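Local coordinates for protein SCO1 homolog 1, mitochondrial (Arabidopsis thaliana, PDB 6N5U) that binds copper(I) as a mitochondrial metallochaperone of the SCO1/2 family and is thought to insert copper into cytochrome c oxidase, at residues I16-K21 and K95-T100; M29-I34 and D67-F72; P77-V82 and D124-V129; Y113-M118 and V134-S139. All blocks are in the same frame, centred on the assembly; numbering follows the deposited sequence.

Interaction 1 (I16-K21 and K95-T100); sequences IRDDGK and KLIGLT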
loop_
_atom_site.group_PDB
_atom_site.type_symbol
_atom_site.label_atom_id
_atom_site.label_comp_id
_atom_site.label_asym_id
_atom_site.label_seq_id
_atom_site.Cartn_x
_atom_site.Cartn_y
_atom_site.Cartn_z
ATOM N N ILE A 16 -0.096 1.115 -13.089
ATOM C CA ILE A 16 -1.115 2.080 -13.491
ATOM C C ILE A 16 -1.781 2.616 -12.232
ATOM O O ILE A 16 -2.261 1.834 -11.405
ATOM C CB ILE A 16 -2.133 1.510 -14.508
ATOM C CG1 ILE A 16 -1.417 0.988 -15.769
ATOM C CG2 ILE A 16 -3.162 2.576 -14.900
ATOM C CD1 ILE A 16 -1.384 -0.472 -15.903
ATOM N N ARG A 17 -1.776 3.950 -12.076
ATOM C CA ARG A 17 -2.358 4.647 -10.934
ATOM C C ARG A 17 -3.886 4.731 -11.079
ATOM O O ARG A 17 -4.400 4.613 -12.185
ATOM C CB ARG A 17 -1.699 6.022 -10.799
ATOM C CG ARG A 17 -1.953 6.738 -9.484
ATOM C CD ARG A 17 -1.006 7.899 -9.324
ATOM N NE ARG A 17 -1.299 8.969 -10.276
ATOM C CZ ARG A 17 -0.439 9.919 -10.624
ATOM N NH1 ARG A 17 0.791 9.931 -10.119
ATOM N NH2 ARG A 17 -0.799 10.867 -11.479
ATOM N N ASP A 18 -4.605 4.913 -9.958
ATOM C CA ASP A 18 -6.073 5.006 -9.857
ATOM C C ASP A 18 -6.707 6.075 -10.772
ATOM O O ASP A 18 -7.918 6.052 -10.982
ATOM C CB ASP A 18 -6.508 5.210 -8.389
ATOM C CG ASP A 18 -6.075 6.531 -7.796
ATOM O OD1 ASP A 18 -6.798 7.536 -7.993
ATOM O OD2 ASP A 18 -5.015 6.566 -7.144
ATOM N N ASP A 19 -5.889 7.003 -11.301
ATOM C CA ASP A 19 -6.323 8.063 -12.203
ATOM C C ASP A 19 -6.184 7.648 -13.668
ATOM O O ASP A 19 -6.643 8.368 -14.549
ATOM C CB ASP A 19 -5.556 9.361 -11.906
ATOM C CG ASP A 19 -4.058 9.324 -12.135
ATOM O OD1 ASP A 19 -3.488 8.205 -12.223
ATOM O OD2 ASP A 19 -3.450 10.408 -12.217
ATOM N N GLY A 20 -5.589 6.480 -13.904
ATOM C CA GLY A 20 -5.358 5.934 -15.237
ATOM C C GLY A 20 -3.968 6.199 -15.791
ATOM O O GLY A 20 -3.622 5.657 -16.837
ATOM N N LYS A 21 -3.157 7.027 -15.102
ATOM C CA LYS A 21 -1.790 7.369 -15.501
ATOM C C LYS A 21 -0.833 6.208 -15.238
ATOM O O LYS A 21 -0.961 5.532 -14.217
ATOM C CB LYS A 21 -1.291 8.604 -14.721
ATOM C CG LYS A 21 -0.077 9.300 -15.351
ATOM C CD LYS A 21 0.611 10.295 -14.412
ATOM C CE LYS A 21 1.442 11.336 -15.136
ATOM N NZ LYS A 21 2.799 10.841 -15.492
ATOM N N LYS A 95 -5.893 11.134 0.376
ATOM C CA LYS A 95 -4.528 11.159 -0.123
ATOM C C LYS A 95 -3.974 9.767 -0.386
ATOM O O LYS A 95 -2.776 9.625 -0.636
ATOM C CB LYS A 95 -3.624 12.014 0.795
ATOM C CG LYS A 95 -3.860 13.522 0.570
ATOM C CD LYS A 95 -3.260 14.378 1.650
ATOM C CE LYS A 95 -3.389 15.857 1.374
ATOM N NZ LYS A 95 -2.638 16.659 2.383
ATOM N N LEU A 96 -4.871 8.759 -0.482
ATOM C CA LEU A 96 -4.474 7.378 -0.762
ATOM C C LEU A 96 -4.455 7.058 -2.258
ATOM O O LEU A 96 -5.503 6.977 -2.887
ATOM C CB LEU A 96 -5.334 6.357 0.042
ATOM C CG LEU A 96 -5.212 4.838 -0.248
ATOM C CD1 LEU A 96 -3.843 4.291 0.078
ATOM C CD2 LEU A 96 -6.231 4.074 0.541
ATOM N N ILE A 97 -3.243 6.844 -2.802
ATOM C CA ILE A 97 -2.930 6.446 -4.183
ATOM C C ILE A 97 -3.188 4.934 -4.327
ATOM O O ILE A 97 -2.786 4.147 -3.464
ATOM C CB ILE A 97 -1.433 6.799 -4.488
ATOM C CG1 ILE A 97 -1.219 8.331 -4.505
ATOM C CG2 ILE A 97 -0.905 6.132 -5.780
ATOM C CD1 ILE A 97 0.240 8.785 -4.764
ATOM N N GLY A 98 -3.824 4.551 -5.421
ATOM C CA GLY A 98 -4.102 3.163 -5.747
ATOM C C GLY A 98 -3.330 2.741 -6.979
ATOM O O GLY A 98 -3.393 3.430 -7.994
ATOM N N LEU A 99 -2.543 1.640 -6.885
ATOM C CA LEU A 99 -1.739 1.099 -7.982
ATOM C C LEU A 99 -2.213 -0.270 -8.351
ATOM O O LEU A 99 -2.478 -1.103 -7.491
ATOM C CB LEU A 99 -0.244 1.047 -7.659
ATOM C CG LEU A 99 0.476 2.325 -7.216
ATOM C CD1 LEU A 99 1.946 2.039 -6.971
ATOM C CD2 LEU A 99 0.336 3.450 -8.237
ATOM N N THR A 100 -2.316 -0.502 -9.639
ATOM C CA THR A 100 -2.756 -1.756 -10.221
ATOM C C THR A 100 -1.847 -2.034 -11.460
ATOM O O THR A 100 -0.840 -1.330 -11.649
ATOM C CB THR A 100 -4.288 -1.661 -10.485
ATOM O OG1 THR A 100 -4.836 -2.958 -10.730
ATOM C CG2 THR A 100 -4.657 -0.677 -11.620
#
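Ile-16 and Thr-100 face each other as a hydrogen-bonded antiparallel pair. Ile-16 N donates to Thr-100 O at 2.9 Å, and Thr-100 N donates back to Ile-16 O at 2.9 Å. Next along the strands, Arg-17 and Leu-99 form a non-hydrogen-bonded pair. There the CD2 branch of Leu-99 lies 4.0 Å from Arg-17 CA. This is the close-fitting part of the contact. At Asp-18 the side chain adds its own bond to the backbone pairing. The CG of Asp-18 sits between its own backbone N and carbonyl carbon (chi1 66°), and this turn brings OD2 to Gly-98 N at 2.9 Å. The bond is nearly straight, at 170°, and reaches OD2 on its anti side. Asp-18 N to Gly-98 O is a weak, bent bond. The other oxygen of Asp-18, OD1, is bonded to His-86, so both ends of the carboxylate are held.

Toward solvent the contact thins out. The CG of Arg-17 rests on Ile-97 CG2 at 3.9 Å, but its guanidinium turns back to its own segment. Arg-17 NH2 makes a salt bridge to Asp-19 OD2 at 2.8 Å, with the oxygen in the guanidinium plane. The bridge lies within a type I turn that runs from Arg-17 to Gly-20. Asp-19 OD1 also accepts from Lys-21 N, an Asx turn.

In the thioredoxin-fold sheet, strand 97-100 runs between strands 14-17 and 68-74. Helix 82-89 packs on the face that carries Ile-16 and Thr-100, through Val-82. Val-23 of strand 22-24 touches Arg-17 and Leu-99 on the other.

Interaction 2 (M29-I34 and D67-F72); sequences MGKWTI and DVVPVF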
loop_
_atom_site.group_PDB
_atom_site.type_symbol
_atom_site.label_atom_id
_atom_site.label_comp_id
_atom_site.label_asym_id
_atom_site.label_seq_id
_atom_site.Cartn_x
_atom_site.Cartn_y
_atom_site.Cartn_z
ATOM N N MET A 29 8.588 9.412 -5.600
ATOM C CA MET A 29 9.721 10.149 -5.014
ATOM C C MET A 29 9.363 11.603 -4.703
ATOM O O MET A 29 8.461 12.182 -5.331
ATOM C CB MET A 29 10.962 10.062 -5.919
ATOM C CG MET A 29 11.712 8.769 -5.772
ATOM S SD MET A 29 12.925 8.501 -7.076
ATOM C CE MET A 29 14.430 9.251 -6.332
ATOM N N GLY A 30 10.054 12.159 -3.707
ATOM C CA GLY A 30 9.844 13.523 -3.235
ATOM C C GLY A 30 9.078 13.616 -1.928
ATOM O O GLY A 30 9.017 14.694 -1.335
ATOM N N LYS A 31 8.471 12.493 -1.473
ATOM C CA LYS A 31 7.708 12.418 -0.221
ATOM C C LYS A 31 7.874 11.059 0.459
ATOM O O LYS A 31 8.071 10.056 -0.240
ATOM C CB LYS A 31 6.203 12.648 -0.485
ATOM C CG LYS A 31 5.809 14.094 -0.785
ATOM C CD LYS A 31 4.454 14.435 -0.200
ATOM C CE LYS A 31 3.987 15.806 -0.619
ATOM N NZ LYS A 31 2.705 16.170 0.034
ATOM N N TRP A 32 7.757 11.017 1.822
ATOM C CA TRP A 32 7.763 9.766 2.611
ATOM C C TRP A 32 6.510 8.989 2.204
ATOM O O TRP A 32 5.420 9.583 2.092
ATOM C CB TRP A 32 7.730 10.033 4.123
ATOM C CG TRP A 32 9.058 10.379 4.694
ATOM C CD1 TRP A 32 9.596 11.622 4.809
ATOM C CD2 TRP A 32 10.054 9.463 5.167
ATOM N NE1 TRP A 32 10.849 11.545 5.364
ATOM C CE2 TRP A 32 11.165 10.230 5.569
ATOM C CE3 TRP A 32 10.105 8.069 5.315
ATOM C CZ2 TRP A 32 12.315 9.655 6.099
ATOM C CZ3 TRP A 32 11.257 7.497 5.827
ATOM C CH2 TRP A 32 12.338 8.289 6.228
ATOM N N THR A 33 6.678 7.681 1.941
ATOM C CA THR A 33 5.617 6.822 1.427
ATOM C C THR A 33 5.447 5.540 2.235
ATOM O O THR A 33 6.443 4.953 2.673
ATOM C CB THR A 33 5.933 6.547 -0.056
ATOM O OG1 THR A 33 5.965 7.787 -0.766
ATOM C CG2 THR A 33 4.953 5.607 -0.722
ATOM N N ILE A 34 4.187 5.090 2.407
ATOM C CA ILE A 34 3.883 3.815 3.069
ATOM C C ILE A 34 3.138 2.957 2.065
ATOM O O ILE A 34 2.061 3.353 1.643
ATOM C CB ILE A 34 3.141 3.918 4.442
ATOM C CG1 ILE A 34 3.940 4.764 5.464
ATOM C CG2 ILE A 34 2.863 2.510 5.003
ATOM C CD1 ILE A 34 3.168 5.211 6.715
ATOM N N ASP A 67 4.056 15.085 5.771
ATOM C CA ASP A 67 3.032 14.473 4.924
ATOM C C ASP A 67 3.579 13.128 4.425
ATOM O O ASP A 67 4.607 13.075 3.734
ATOM C CB ASP A 67 2.655 15.391 3.746
ATOM C CG ASP A 67 1.747 16.531 4.143
ATOM O OD1 ASP A 67 0.569 16.262 4.473
ATOM O OD2 ASP A 67 2.213 17.697 4.130
ATOM N N VAL A 68 2.938 12.042 4.854
ATOM C CA VAL A 68 3.317 10.695 4.444
ATOM C C VAL A 68 2.238 10.220 3.480
ATOM O O VAL A 68 1.048 10.395 3.763
ATOM C CB VAL A 68 3.559 9.733 5.631
ATOM C CG1 VAL A 68 4.002 8.368 5.134
ATOM C CG2 VAL A 68 4.603 10.300 6.584
ATOM N N VAL A 69 2.647 9.682 2.308
ATOM C CA VAL A 69 1.707 9.252 1.279
ATOM C C VAL A 69 1.372 7.780 1.414
ATOM O O VAL A 69 2.256 6.948 1.229
ATOM C CB VAL A 69 2.128 9.622 -0.172
ATOM C CG1 VAL A 69 1.012 9.309 -1.167
ATOM C CG2 VAL A 69 2.554 11.086 -0.281
ATOM N N PRO A 70 0.089 7.435 1.685
ATOM C CA PRO A 70 -0.276 6.016 1.727
ATOM C C PRO A 70 -0.451 5.516 0.294
ATOM O O PRO A 70 -0.961 6.258 -0.569
ATOM C CB PRO A 70 -1.586 6.012 2.527
ATOM C CG PRO A 70 -2.197 7.371 2.299
ATOM C CD PRO A 70 -1.090 8.314 1.910
ATOM N N VAL A 71 0.038 4.287 0.025
ATOM C CA VAL A 71 -0.059 3.657 -1.283
ATOM C C VAL A 71 -0.657 2.236 -1.198
ATOM O O VAL A 71 -0.054 1.338 -0.599
ATOM C CB VAL A 71 1.293 3.691 -2.049
ATOM C CG1 VAL A 71 1.228 2.883 -3.359
ATOM C CG2 VAL A 71 1.751 5.126 -2.313
ATOM N N PHE A 72 -1.811 2.028 -1.842
ATOM C CA PHE A 72 -2.433 0.711 -1.948
ATOM C C PHE A 72 -1.988 0.045 -3.274
ATOM O O PHE A 72 -2.238 0.616 -4.335
ATOM C CB PHE A 72 -3.956 0.859 -1.929
ATOM C CG PHE A 72 -4.754 -0.360 -2.313
ATOM C CD1 PHE A 72 -5.038 -1.345 -1.378
ATOM C CD2 PHE A 72 -5.286 -0.489 -3.589
ATOM C CE1 PHE A 72 -5.811 -2.461 -1.730
ATOM C CE2 PHE A 72 -6.049 -1.610 -3.942
ATOM C CZ PHE A 72 -6.299 -2.591 -3.015
#
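Ile-34 places CG1 anti to its carbonyl carbon (chi1 -58°), and Val-68 places CG1 anti to its backbone N (chi1 -178°). These rotations bring Ile-34 CG1 to 3.6 Å from Val-68 CG1, with the side chains crossing at a slant. Thr-33 CG2 lies anti to its own backbone N and meets Val-71 CG2 at 3.6 Å on the other face of the sheet. Thr-33 OG1 turns back and bonds to Lys-31 O.

The backbones are parallel neighbours. Val-69 N donates to Trp-32 O at 2.8 Å, Ile-34 N to Val-69 O at 2.9 Å, and Val-71 N to Ile-34 O at 2.8 Å. Strands 32-38 and 68-74 are the two strands of a beta-alpha-beta unit, a core element of the thioredoxin fold. The connecting helix 45-64 packs on the Ile-34 and Val-68 face through Leu-53, Ile-57 and Ile-60.

At the exposed end the Lys-31 chain crosses Val-69 at about a right angle, with CD 3.9 Å from Val-69 CG2. It then runs beside Asp-67, pointing the same way. Lys-31 NZ stays 4.4 Å from Asp-67 OD2, beyond a salt bridge. That oxygen is engaged by Lys-61 instead.

Interaction 3 (P77-V82 and D124-V129); sequences PERDTV and DSDYLV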
loop_
_atom_site.group_PDB
_atom_site.type_symbol
_atom_site.label_atom_id
_atom_site.label_comp_id
_atom_site.label_asym_id
_atom_site.label_seq_id
_atom_site.Cartn_x
_atom_site.Cartn_y
_atom_site.Cartn_z
ATOM N N PRO A 77 -5.203 -8.134 -9.750
ATOM C CA PRO A 77 -5.452 -7.363 -10.979
ATOM C C PRO A 77 -6.625 -7.834 -11.864
ATOM O O PRO A 77 -7.076 -7.055 -12.722
ATOM C CB PRO A 77 -4.113 -7.446 -11.719
ATOM C CG PRO A 77 -3.478 -8.667 -11.218
ATOM C CD PRO A 77 -3.851 -8.731 -9.785
ATOM N N GLU A 78 -7.115 -9.087 -11.678
ATOM C CA GLU A 78 -8.216 -9.627 -12.493
ATOM C C GLU A 78 -9.529 -8.924 -12.213
ATOM O O GLU A 78 -10.341 -8.777 -13.132
ATOM C CB GLU A 78 -8.388 -11.145 -12.304
ATOM C CG GLU A 78 -7.287 -11.997 -12.928
ATOM C CD GLU A 78 -7.086 -13.360 -12.282
ATOM O OE1 GLU A 78 -6.776 -13.422 -11.068
ATOM O OE2 GLU A 78 -7.231 -14.375 -13.000
ATOM N N ARG A 79 -9.745 -8.505 -10.945
ATOM C CA ARG A 79 -10.976 -7.847 -10.498
ATOM C C ARG A 79 -10.771 -6.367 -10.218
ATOM O O ARG A 79 -11.674 -5.547 -10.451
ATOM C CB ARG A 79 -11.543 -8.540 -9.243
ATOM C CG ARG A 79 -12.249 -9.864 -9.537
ATOM C CD ARG A 79 -12.986 -10.444 -8.337
ATOM N NE ARG A 79 -12.084 -10.672 -7.209
ATOM C CZ ARG A 79 -12.384 -11.401 -6.144
ATOM N NH1 ARG A 79 -13.565 -12.002 -6.053
ATOM N NH2 ARG A 79 -11.507 -11.543 -5.165
ATOM N N ASP A 80 -9.599 -6.035 -9.686
ATOM C CA ASP A 80 -9.236 -4.691 -9.308
ATOM C C ASP A 80 -8.690 -3.891 -10.495
ATOM O O ASP A 80 -7.481 -3.766 -10.685
ATOM C CB ASP A 80 -8.269 -4.694 -8.107
ATOM C CG ASP A 80 -8.730 -5.343 -6.794
ATOM O OD1 ASP A 80 -9.881 -5.885 -6.743
ATOM O OD2 ASP A 80 -7.947 -5.312 -5.821
ATOM N N THR A 81 -9.615 -3.308 -11.261
ATOM C CA THR A 81 -9.339 -2.423 -12.393
ATOM C C THR A 81 -9.047 -1.000 -11.858
ATOM O O THR A 81 -9.268 -0.734 -10.668
ATOM C CB THR A 81 -10.572 -2.383 -13.334
ATOM O OG1 THR A 81 -11.672 -1.781 -12.647
ATOM C CG2 THR A 81 -10.963 -3.756 -13.866
ATOM N N VAL A 82 -8.624 -0.077 -12.753
ATOM C CA VAL A 82 -8.375 1.328 -12.424
ATOM C C VAL A 82 -9.600 1.939 -11.734
ATOM O O VAL A 82 -9.446 2.485 -10.642
ATOM C CB VAL A 82 -7.864 2.155 -13.638
ATOM C CG1 VAL A 82 -7.843 3.655 -13.346
ATOM C CG2 VAL A 82 -6.475 1.682 -14.049
ATOM N N ASP A 124 -18.779 -18.054 -1.664
ATOM C CA ASP A 124 -19.482 -16.779 -1.469
ATOM C C ASP A 124 -18.835 -15.713 -2.355
ATOM O O ASP A 124 -19.510 -15.154 -3.214
ATOM C CB ASP A 124 -19.545 -16.381 0.024
ATOM C CG ASP A 124 -20.708 -17.008 0.778
ATOM O OD1 ASP A 124 -20.848 -18.253 0.733
ATOM O OD2 ASP A 124 -21.478 -16.254 1.418
ATOM N N SER A 125 -17.518 -15.488 -2.203
ATOM C CA SER A 125 -16.734 -14.615 -3.090
ATOM C C SER A 125 -16.392 -15.542 -4.281
ATOM O O SER A 125 -16.525 -16.762 -4.123
ATOM C CB SER A 125 -15.448 -14.172 -2.390
ATOM O OG SER A 125 -15.725 -13.430 -1.212
ATOM N N ASP A 126 -15.978 -15.029 -5.457
ATOM C CA ASP A 126 -15.627 -16.019 -6.506
ATOM C C ASP A 126 -14.355 -16.729 -6.040
ATOM O O ASP A 126 -14.204 -17.946 -6.176
ATOM C CB ASP A 126 -15.395 -15.380 -7.893
ATOM C CG ASP A 126 -16.601 -14.659 -8.432
ATOM O OD1 ASP A 126 -17.518 -15.339 -8.934
ATOM O OD2 ASP A 126 -16.637 -13.406 -8.330
ATOM N N TYR A 127 -13.472 -15.930 -5.439
ATOM C CA TYR A 127 -12.203 -16.298 -4.871
ATOM C C TYR A 127 -11.713 -15.123 -4.014
ATOM O O TYR A 127 -12.217 -13.993 -4.110
ATOM C CB TYR A 127 -11.193 -16.631 -5.998
ATOM C CG TYR A 127 -10.826 -15.462 -6.891
ATOM C CD1 TYR A 127 -11.573 -15.165 -8.025
ATOM C CD2 TYR A 127 -9.727 -14.654 -6.603
ATOM C CE1 TYR A 127 -11.262 -14.070 -8.832
ATOM C CE2 TYR A 127 -9.402 -13.560 -7.406
ATOM C CZ TYR A 127 -10.172 -13.274 -8.524
ATOM O OH TYR A 127 -9.862 -12.222 -9.349
ATOM N N LEU A 128 -10.734 -15.402 -3.175
ATOM C CA LEU A 128 -10.053 -14.387 -2.391
ATOM C C LEU A 128 -8.582 -14.529 -2.727
ATOM O O LEU A 128 -8.209 -15.481 -3.396
ATOM C CB LEU A 128 -10.313 -14.530 -0.870
ATOM C CG LEU A 128 -11.754 -14.339 -0.373
ATOM C CD1 LEU A 128 -11.893 -14.731 1.058
ATOM C CD2 LEU A 128 -12.233 -12.949 -0.562
ATOM N N VAL A 129 -7.777 -13.550 -2.379
ATOM C CA VAL A 129 -6.334 -13.598 -2.568
ATOM C C VAL A 129 -5.688 -13.666 -1.176
ATOM O O VAL A 129 -5.921 -12.802 -0.333
ATOM C CB VAL A 129 -5.752 -12.462 -3.466
ATOM C CG1 VAL A 129 -4.231 -12.551 -3.543
ATOM C CG2 VAL A 129 -6.368 -12.495 -4.868
#
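Arg-79 lies with its guanidinium flat on the Tyr-127 ring. This is a stacked cation-pi contact. Arg-79 CZ is 3.9 Å from the centroid of the Tyr-127 ring, and the planes are 19° apart. The two side chains run past each other in opposite directions. The Arg-79 chain therefore passes the phenol end, with CG 3.4 Å from Tyr-127 OH.

The hydrogen bonds come from the same guanidinium. Arg-79 NH2 donates to Tyr-127 O at 2.8 Å, from above the carbonyl plane. A weak bond from NH1 joins it at the same oxygen. One arginine thus grips both the ring and the backbone of a single tyrosine.

The contact crosses the surface of the thioredoxin fold. It ties the loop after strand 68-74 to strand 127-131, part of a two-stranded antiparallel hairpin. That strand runs on to His-131, a ligand of the copper(I) ion.

The charged groups have further partners. Asp-76 ties the pair together, with a salt bridge to Arg-79 NE and a hydrogen bond to Tyr-127 OH. Glu-78 CB touches Tyr-127 OH at 3.5 Å, while its carboxylate pairs with Lys-119. Arg-79 NH1 and Asp-126 OD2 stay 4.1 Å apart, too far for a salt bridge.

Interaction 4 (Y113-M118 and V134-S139); sequences YRVYYM and VMYLMS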
loop_
_atom_site.group_PDB
_atom_site.type_symbol
_atom_site.label_atom_id
_atom_site.label_comp_id
_atom_site.label_asym_id
_atom_site.label_seq_id
_atom_site.Cartn_x
_atom_site.Cartn_y
_atom_site.Cartn_z
ATOM N N TYR A 113 9.267 -6.591 -3.731
ATOM C CA TYR A 113 8.952 -6.295 -2.335
ATOM C C TYR A 113 8.870 -7.566 -1.476
ATOM O O TYR A 113 8.621 -7.474 -0.293
ATOM C CB TYR A 113 7.676 -5.406 -2.245
ATOM C CG TYR A 113 7.985 -3.992 -2.694
ATOM C CD1 TYR A 113 7.974 -3.651 -4.042
ATOM C CD2 TYR A 113 8.436 -3.034 -1.786
ATOM C CE1 TYR A 113 8.365 -2.385 -4.475
ATOM C CE2 TYR A 113 8.830 -1.762 -2.206
ATOM C CZ TYR A 113 8.785 -1.439 -3.553
ATOM O OH TYR A 113 9.184 -0.190 -3.976
ATOM N N ARG A 114 9.138 -8.740 -2.054
ATOM C CA ARG A 114 9.104 -10.018 -1.328
ATOM C C ARG A 114 7.713 -10.281 -0.726
ATOM O O ARG A 114 7.571 -10.634 0.446
ATOM C CB ARG A 114 10.246 -10.137 -0.282
ATOM C CG ARG A 114 11.645 -9.625 -0.705
ATOM C CD ARG A 114 12.098 -10.228 -2.008
ATOM N NE ARG A 114 13.498 -9.963 -2.295
ATOM C CZ ARG A 114 14.019 -10.021 -3.513
ATOM N NH1 ARG A 114 13.245 -10.274 -4.561
ATOM N NH2 ARG A 114 15.317 -9.814 -3.695
ATOM N N VAL A 115 6.686 -10.077 -1.541
ATOM C CA VAL A 115 5.294 -10.257 -1.150
ATOM C C VAL A 115 4.750 -11.587 -1.702
ATOM O O VAL A 115 4.908 -11.890 -2.891
ATOM C CB VAL A 115 4.420 -9.033 -1.569
ATOM C CG1 VAL A 115 2.932 -9.292 -1.342
ATOM C CG2 VAL A 115 4.858 -7.770 -0.832
ATOM N N TYR A 116 4.119 -12.376 -0.823
ATOM C CA TYR A 116 3.445 -13.610 -1.189
ATOM C C TYR A 116 1.987 -13.241 -1.534
ATOM O O TYR A 116 1.366 -12.452 -0.821
ATOM C CB TYR A 116 3.482 -14.602 -0.000
ATOM C CG TYR A 116 2.351 -15.611 -0.002
ATOM C CD1 TYR A 116 2.333 -16.666 -0.907
ATOM C CD2 TYR A 116 1.286 -15.498 0.891
ATOM C CE1 TYR A 116 1.273 -17.566 -0.946
ATOM C CE2 TYR A 116 0.238 -16.416 0.885
ATOM C CZ TYR A 116 0.235 -17.448 -0.038
ATOM O OH TYR A 116 -0.792 -18.360 -0.060
ATOM N N TYR A 117 1.447 -13.823 -2.605
ATOM C CA TYR A 117 0.049 -13.652 -2.999
ATOM C C TYR A 117 -0.410 -14.877 -3.783
ATOM O O TYR A 117 0.307 -15.360 -4.664
ATOM C CB TYR A 117 -0.228 -12.299 -3.692
ATOM C CG TYR A 117 0.219 -12.181 -5.128
ATOM C CD1 TYR A 117 1.531 -11.843 -5.445
ATOM C CD2 TYR A 117 -0.687 -12.313 -6.171
ATOM C CE1 TYR A 117 1.950 -11.737 -6.772
ATOM C CE2 TYR A 117 -0.282 -12.209 -7.498
ATOM C CZ TYR A 117 1.039 -11.918 -7.797
ATOM O OH TYR A 117 1.434 -11.834 -9.110
ATOM N N MET A 118 -1.551 -15.440 -3.406
ATOM C CA MET A 118 -2.073 -16.650 -4.038
ATOM C C MET A 118 -3.599 -16.683 -4.001
ATOM O O MET A 118 -4.208 -16.529 -2.947
ATOM C CB MET A 118 -1.516 -17.873 -3.318
ATOM C CG MET A 118 -1.809 -19.176 -4.002
ATOM S SD MET A 118 -1.160 -20.549 -3.016
ATOM C CE MET A 118 0.596 -20.482 -3.493
ATOM N N VAL A 134 1.381 -6.660 5.106
ATOM C CA VAL A 134 2.602 -5.878 5.159
ATOM C C VAL A 134 2.432 -4.362 4.858
ATOM O O VAL A 134 1.589 -3.985 4.063
ATOM C CB VAL A 134 3.557 -6.557 4.123
ATOM C CG1 VAL A 134 4.808 -5.757 3.907
ATOM C CG2 VAL A 134 3.932 -7.974 4.536
ATOM N N MET A 135 3.289 -3.525 5.459
ATOM C CA MET A 135 3.409 -2.091 5.209
ATOM C C MET A 135 4.893 -1.780 5.126
ATOM O O MET A 135 5.696 -2.289 5.930
ATOM C CB MET A 135 2.709 -1.215 6.265
ATOM C CG MET A 135 1.218 -1.297 6.197
ATOM S SD MET A 135 0.308 -0.451 7.483
ATOM C CE MET A 135 0.963 -1.329 9.014
ATOM N N TYR A 136 5.256 -0.955 4.144
ATOM C CA TYR A 136 6.648 -0.615 3.876
ATOM C C TYR A 136 6.846 0.874 3.898
ATOM O O TYR A 136 6.281 1.579 3.059
ATOM C CB TYR A 136 7.070 -1.149 2.492
ATOM C CG TYR A 136 7.094 -2.648 2.348
ATOM C CD1 TYR A 136 8.076 -3.411 2.974
ATOM C CD2 TYR A 136 6.182 -3.304 1.527
ATOM C CE1 TYR A 136 8.140 -4.791 2.804
ATOM C CE2 TYR A 136 6.247 -4.687 1.335
ATOM C CZ TYR A 136 7.231 -5.426 1.975
ATOM O OH TYR A 136 7.261 -6.797 1.902
ATOM N N LEU A 137 7.646 1.364 4.840
ATOM C CA LEU A 137 7.885 2.792 4.897
ATOM C C LEU A 137 9.102 3.073 4.022
ATOM O O LEU A 137 10.225 2.704 4.371
ATOM C CB LEU A 137 8.039 3.284 6.359
ATOM C CG LEU A 137 8.707 4.649 6.606
ATOM C CD1 LEU A 137 7.728 5.799 6.408
ATOM C CD2 LEU A 137 9.328 4.693 7.965
ATOM N N MET A 138 8.840 3.639 2.838
ATOM C CA MET A 138 9.828 4.073 1.848
ATOM C C MET A 138 10.102 5.540 2.159
ATOM O O MET A 138 9.201 6.240 2.633
ATOM C CB MET A 138 9.257 3.976 0.416
ATOM C CG MET A 138 8.843 2.585 -0.008
ATOM S SD MET A 138 10.207 1.395 -0.014
ATOM C CE MET A 138 9.627 0.338 1.159
ATOM N N SER A 139 11.328 6.004 1.888
ATOM C CA SER A 139 11.738 7.387 2.131
ATOM C C SER A 139 11.491 8.330 0.902
ATOM O O SER A 139 10.989 7.842 -0.124
ATOM C CB SER A 139 13.188 7.424 2.608
ATOM O OG SER A 139 14.056 6.676 1.774
#
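Tyr-113 and Tyr-136 meet at a slant. Their ring planes stand at 53° and the centroids are 5.6 Å apart. The CD2 corner of Tyr-113 comes over one face of the Tyr-136 ring, offset toward its rim. Behind it, Tyr-113 CB lies 3.9 Å from Tyr-136 CE2.

Val-115 reaches the same ring differently. Its CG2 branch comes in at the edge, 4.0 Å from Tyr-136 CE2. The phenol end of Tyr-136 extends to the backbone of the other segment, with OH 2.7 Å from Tyr-113 O.

Met-138 approaches the Tyr-113 ring at its edge. Its chain is bent at chi2 (-61°) and again at chi3, which brings both SD and CE beside Tyr-113 CE2. The Met-138 CE methyl is 4.0 Å from Tyr-113 CE2. Met-138 SD lies 5.5 Å from the centroid of the Tyr-113 ring, close to the ring plane, as a Met-aromatic contact.

Tyr-113 comes just before Arg-114, which ends helix 103-112 in a Schellman motif. The contact therefore fastens the end of that helix to strand 135-138 of the main sheet, where Leu-35 of strand 32-38 also touches Tyr-113 and Met-138. The copper site is near: the side chain of Val-115 is about 5 Å from that of the copper ligand His-131. Carbon and sulfur surfaces make most of this buried contact. It probably holds mainly by burying apolar surface, with the Tyr-136 hydroxyl near a backbone carbonyl.

Interactions 1, 2 and 4 all reach the mixed sheet of the thioredoxin fold. Five of its seven strands lie side by side in the order 14-17, 97-100, 68-74, 32-38, 135-138. Interaction 1 therefore abuts interaction 2, and interaction 2 abuts interaction 4, with centres 13 Å and 14 Å apart. Along the chain, interaction 2 is nested inside the loop closed by interaction 1. Interaction 4 comes after both. The segments of interaction 3 alternate with those of interactions 1 and 4. Interaction 3 lies at the surface, about 25 Å from interaction 2 between centres. It touches interaction 1 through Thr-100 and Asp-80, and interaction 4 through Val-129. Interactions 3 and 4 flank the copper ligand His-131 in the chain.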